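Local coordinates for protein IroE-like serine hydrolase (Shewanella oneidensis, PDB 3GFF) that probably hydrolyses ester bonds, as a serine hydrolase of the esterase D family with an alpha/beta-hydrolase fold, at residues Q72-I77 with H261-F266; D265-I270 with Q299-Q304. All coordinates share one frame; numbering follows the deposited sequence.

Interaction 1 of 2, residues Q72-I77 with H261-F266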
# COMPACT_ATOMS: atom_id res chain seq x y z
N GLN A 72 -11.19 0.56 -7.48
CA GLN A 72 -11.59 1.05 -6.18
C GLN A 72 -11.63 2.56 -6.15
O GLN A 72 -12.38 3.15 -5.36
CB GLN A 72 -10.63 0.49 -5.12
CG GLN A 72 -10.61 -1.04 -5.10
CD GLN A 72 -11.95 -1.64 -4.73
OE1 GLN A 72 -12.45 -1.43 -3.63
NE2 GLN A 72 -12.53 -2.41 -5.64
N ILE A 73 -10.81 3.20 -6.98
CA ILE A 73 -10.89 4.64 -7.09
C ILE A 73 -10.89 4.92 -8.58
O ILE A 73 -10.57 4.04 -9.36
CB ILE A 73 -9.76 5.34 -6.32
CG1 ILE A 73 -8.38 5.02 -6.90
CG2 ILE A 73 -9.80 5.00 -4.82
CD1 ILE A 73 -7.23 5.75 -6.20
N PRO A 74 -11.30 6.14 -8.99
CA PRO A 74 -11.24 6.44 -10.41
C PRO A 74 -9.81 6.73 -10.88
O PRO A 74 -8.87 6.84 -10.07
CB PRO A 74 -12.14 7.67 -10.55
CG PRO A 74 -12.21 8.28 -9.24
CD PRO A 74 -11.82 7.26 -8.20
N LYS A 75 -9.65 6.83 -12.19
CA LYS A 75 -8.36 7.18 -12.78
C LYS A 75 -8.01 8.64 -12.47
O LYS A 75 -8.86 9.48 -12.47
CB LYS A 75 -8.43 6.96 -14.30
CG LYS A 75 -8.67 5.49 -14.74
CD LYS A 75 -7.46 4.67 -14.50
CE LYS A 75 -7.54 3.26 -15.14
NZ LYS A 75 -8.57 2.38 -14.53
N VAL A 76 -6.75 8.93 -12.16
CA VAL A 76 -6.32 10.31 -11.89
C VAL A 76 -4.98 10.60 -12.57
O VAL A 76 -4.29 9.68 -12.99
CB VAL A 76 -6.12 10.56 -10.39
CG1 VAL A 76 -7.44 10.28 -9.61
CG2 VAL A 76 -4.96 9.69 -9.85
N ILE A 77 -4.67 11.89 -12.69
CA ILE A 77 -3.38 12.42 -13.13
C ILE A 77 -2.64 12.64 -11.81
O ILE A 77 -3.17 13.27 -10.90
CB ILE A 77 -3.52 13.77 -13.90
CG1 ILE A 77 -4.22 13.55 -15.26
CG2 ILE A 77 -2.14 14.46 -14.11
CD1 ILE A 77 -4.66 14.81 -15.96
N HIS A 261 -11.64 6.68 0.92
CA HIS A 261 -12.74 7.40 1.53
C HIS A 261 -13.21 8.56 0.64
O HIS A 261 -14.41 8.76 0.44
CB HIS A 261 -12.30 7.94 2.88
CG HIS A 261 -13.29 8.86 3.50
ND1 HIS A 261 -14.46 8.41 4.05
CD2 HIS A 261 -13.31 10.21 3.62
CE1 HIS A 261 -15.16 9.43 4.51
NE2 HIS A 261 -14.49 10.54 4.26
N LEU A 262 -12.26 9.31 0.07
CA LEU A 262 -12.62 10.40 -0.83
C LEU A 262 -13.45 9.95 -2.02
O LEU A 262 -14.40 10.63 -2.40
CB LEU A 262 -11.36 11.11 -1.37
CG LEU A 262 -11.64 12.33 -2.24
CD1 LEU A 262 -12.25 13.50 -1.39
CD2 LEU A 262 -10.33 12.79 -2.96
N PHE A 263 -13.10 8.81 -2.61
CA PHE A 263 -13.78 8.30 -3.81
C PHE A 263 -14.79 7.18 -3.61
O PHE A 263 -15.30 6.60 -4.59
CB PHE A 263 -12.73 7.86 -4.82
CG PHE A 263 -11.94 8.99 -5.37
CD1 PHE A 263 -12.57 10.00 -6.09
CD2 PHE A 263 -10.57 9.06 -5.20
CE1 PHE A 263 -11.83 11.05 -6.62
CE2 PHE A 263 -9.85 10.09 -5.72
CZ PHE A 263 -10.47 11.08 -6.42
N LYS A 264 -15.10 6.91 -2.35
CA LYS A 264 -15.99 5.86 -1.94
C LYS A 264 -17.34 5.87 -2.66
O LYS A 264 -17.76 4.86 -3.25
CB LYS A 264 -16.20 5.98 -0.42
CG LYS A 264 -16.96 4.82 0.24
CD LYS A 264 -17.08 5.02 1.79
CE LYS A 264 -15.71 5.35 2.46
NZ LYS A 264 -15.60 5.13 3.96
N ASP A 265 -18.01 7.02 -2.66
CA ASP A 265 -19.35 7.10 -3.22
C ASP A 265 -19.44 7.22 -4.75
O ASP A 265 -20.53 7.41 -5.27
CB ASP A 265 -20.09 8.24 -2.54
CG ASP A 265 -20.22 8.05 -1.07
OD1 ASP A 265 -20.42 6.91 -0.62
OD2 ASP A 265 -20.13 9.06 -0.35
N PHE A 266 -18.30 7.11 -5.44
CA PHE A 266 -18.22 7.25 -6.91
C PHE A 266 -18.53 5.97 -7.64
O PHE A 266 -18.81 5.99 -8.85
CB PHE A 266 -16.82 7.69 -7.36
CG PHE A 266 -16.49 9.13 -7.08
CD1 PHE A 266 -16.50 9.63 -5.79
CD2 PHE A 266 -16.10 9.97 -8.11
CE1 PHE A 266 -16.17 10.93 -5.54
CE2 PHE A 266 -15.75 11.28 -7.86
CZ PHE A 266 -15.78 11.76 -6.57
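Ile73 and Phe263 bring the two backbones closest, their CA atoms 5.7 Å apart, where the irregular chain of 72-77, about to enter strand 77-81, passes the last part of helix 250-263. The chain goes on turning through 264-266, and the backbone N of Phe266 donates to O of Phe263. This turn sets both phenylalanines beside the loop. Pro74 lies over one face of the Phe263 ring: its CD sits 3.7 Å from the ring centroid and 26° off the normal, a CH-pi contact displaced toward the CG side, while its CG lies above the CD1 side. Proline suits the spot, since its CD is a rigid methylene polarised by the adjoining nitrogen. Leu262 CD2 lies against the opposite face, and the ring's CD1 edge points at the middle of the Phe266 face, a T-shaped (edge-to-face) pair, so Phe263 is held on several sides. With CG anti to its carbonyl carbon (chi1 -67°), Phe263 carries its ring toward the loop, where its CD2 comes 4.0 Å from Ile73 CB. More distantly, Val76 CG1 approaches CZ of Phe263 at 4.5 Å. Ile73 and Val76 are branched at CB and bring hydrocarbon bulk close to the backbone; they also pack on helix 51-65 and strand 43-48, respectively. Replacing Phe263 with an alanine would probably leave Pro74 without its aromatic partner and open a gap between the loop and the helix end. Across these segments the contact is apolar throughout: its cohesion comes from dispersion and the CH-pi term, consistent with a buried seam joining the loop before strand 77-81 to the end of helix 250-263.

Interaction 2 of 2, residues D265-I270 with Q299-Q304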
# COMPACT_ATOMS: atom_id res chain seq x y z
N ASP A 265 -18.01 7.02 -2.66
CA ASP A 265 -19.35 7.10 -3.22
C ASP A 265 -19.44 7.22 -4.75
O ASP A 265 -20.53 7.41 -5.27
CB ASP A 265 -20.09 8.24 -2.54
CG ASP A 265 -20.22 8.05 -1.07
OD1 ASP A 265 -20.42 6.91 -0.62
OD2 ASP A 265 -20.13 9.06 -0.35
N PHE A 266 -18.30 7.11 -5.44
CA PHE A 266 -18.22 7.25 -6.91
C PHE A 266 -18.53 5.97 -7.64
O PHE A 266 -18.81 5.99 -8.85
CB PHE A 266 -16.82 7.69 -7.36
CG PHE A 266 -16.49 9.13 -7.08
CD1 PHE A 266 -16.50 9.63 -5.79
CD2 PHE A 266 -16.10 9.97 -8.11
CE1 PHE A 266 -16.17 10.93 -5.54
CE2 PHE A 266 -15.75 11.28 -7.86
CZ PHE A 266 -15.78 11.76 -6.57
N ALA A 267 -18.43 4.86 -6.91
CA ALA A 267 -18.72 3.51 -7.42
C ALA A 267 -20.21 3.33 -7.78
O ALA A 267 -21.10 3.77 -7.06
CB ALA A 267 -18.28 2.44 -6.38
N ILE A 268 -20.45 2.68 -8.90
CA ILE A 268 -21.80 2.41 -9.41
C ILE A 268 -21.96 0.88 -9.36
O ILE A 268 -21.23 0.15 -10.05
CB ILE A 268 -21.96 2.92 -10.87
CG1 ILE A 268 -21.89 4.45 -10.92
CG2 ILE A 268 -23.26 2.46 -11.49
CD1 ILE A 268 -21.80 5.01 -12.37
N ASP A 269 -22.88 0.41 -8.54
CA ASP A 269 -23.15 -1.02 -8.40
C ASP A 269 -24.33 -1.36 -9.30
O ASP A 269 -25.49 -1.08 -8.96
CB ASP A 269 -23.49 -1.32 -6.95
CG ASP A 269 -23.52 -2.79 -6.62
OD1 ASP A 269 -23.58 -3.65 -7.53
OD2 ASP A 269 -23.46 -3.08 -5.42
N ILE A 270 -24.05 -2.00 -10.44
CA ILE A 270 -25.11 -2.31 -11.39
C ILE A 270 -25.90 -3.57 -11.04
O ILE A 270 -26.39 -4.23 -11.95
CB ILE A 270 -24.56 -2.44 -12.85
N GLN A 299 -15.81 8.41 -18.08
CA GLN A 299 -16.11 7.80 -19.39
C GLN A 299 -15.56 6.34 -19.52
O GLN A 299 -16.26 5.47 -20.04
CB GLN A 299 -15.50 8.65 -20.51
CG GLN A 299 -16.24 8.56 -21.84
CD GLN A 299 -17.39 9.56 -21.95
OE1 GLN A 299 -17.40 10.61 -21.27
NE2 GLN A 299 -18.37 9.26 -22.82
N GLN A 300 -14.32 6.09 -19.08
CA GLN A 300 -13.73 4.72 -19.12
C GLN A 300 -14.53 3.74 -18.29
O GLN A 300 -14.75 2.61 -18.70
CB GLN A 300 -12.33 4.67 -18.47
CG GLN A 300 -11.21 5.22 -19.25
CD GLN A 300 -9.91 5.06 -18.52
OE1 GLN A 300 -9.60 3.98 -18.00
NE2 GLN A 300 -9.11 6.14 -18.48
N TYR A 301 -14.86 4.18 -17.07
CA TYR A 301 -15.61 3.41 -16.08
C TYR A 301 -16.95 2.99 -16.64
O TYR A 301 -17.31 1.83 -16.56
CB TYR A 301 -15.74 4.23 -14.79
CG TYR A 301 -16.43 3.54 -13.63
CD1 TYR A 301 -15.99 2.29 -13.18
CD2 TYR A 301 -17.48 4.15 -12.94
CE1 TYR A 301 -16.60 1.65 -12.11
CE2 TYR A 301 -18.11 3.52 -11.86
CZ TYR A 301 -17.66 2.27 -11.45
OH TYR A 301 -18.26 1.64 -10.39
N LEU A 302 -17.68 3.93 -17.23
CA LEU A 302 -18.96 3.63 -17.83
C LEU A 302 -18.80 2.58 -18.91
O LEU A 302 -19.56 1.62 -18.95
CB LEU A 302 -19.60 4.87 -18.44
CG LEU A 302 -20.15 5.93 -17.51
CD1 LEU A 302 -20.87 6.94 -18.37
CD2 LEU A 302 -21.09 5.31 -16.48
N GLU A 303 -17.82 2.78 -19.77
CA GLU A 303 -17.52 1.85 -20.87
C GLU A 303 -17.17 0.45 -20.31
O GLU A 303 -17.52 -0.56 -20.92
CB GLU A 303 -16.39 2.39 -21.75
N GLN A 304 -16.49 0.40 -19.17
CA GLN A 304 -16.19 -0.88 -18.51
C GLN A 304 -17.49 -1.54 -18.09
O GLN A 304 -17.70 -2.73 -18.37
CB GLN A 304 -15.32 -0.69 -17.26
CG GLN A 304 -13.91 -0.14 -17.49
CD GLN A 304 -13.18 0.12 -16.17
OE1 GLN A 304 -13.65 -0.27 -15.10
NE2 GLN A 304 -12.02 0.80 -16.25
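Tyr301 reaches from helix 299-311 to the chain of 265-270, which straightens from Ala267 on, and accepts a hydrogen bond from the backbone N of Ile268. This is the close point of the contact: N of Ile268 lies 2.8 Å from OH of Tyr301, and the bond is nearly straight, 176° at the hydrogen, with the donor at the ring edge, near its plane. Having CG anti to its own N (chi1 -177°) sends the ring out from the helix to the other chain; the nearest CA atoms, those of Ile268 and Leu302, are 9.0 Å apart. Tyrosine suits this place because it joins a flat apolar body to a polar end. Ordinary apolar packing flanks the bond: CG1 of Ile268 rests 4.0 Å from CE2 of Tyr301, and CD1 of Ile268 continues to CD2 of Leu302 at 4.2 Å. Ile268 is buried, with Val280 and Gln283 of helix 277-291 also against it, so a branched aliphatic chain fits between the two helices. The other side is looser. Ala267 is exposed, and its CB, directed away from the helix, adds little contact; a small side chain suffices there. A tyrosine hydroxyl bound to a backbone N-H here joins a connecting segment to a helix; it is local packing in the helical C-terminal region that follows the strands of the alpha/beta-hydrolase fold.

Interactions 1 and 2 lie side by side, their centres about 10 Å apart and on the same side of the chain's centre. Along the chain, 72-77 comes first, then 261-266, which shares Asp265 and Phe266 with 265-270, and last 299-304. The shared turn thus leads from the end of helix 250-263 into the segment before helix 277-291. Interaction 1 connects it to the loop entering sheet strand 77-81, interaction 2 to helix 299-311. The outer partners also meet directly, CE of Lys75 lying 3.6 Å from OE1 of Gln300. Together the contacts join the C-terminal helices to the alpha/beta-hydrolase core; interaction 2 is the more peripheral.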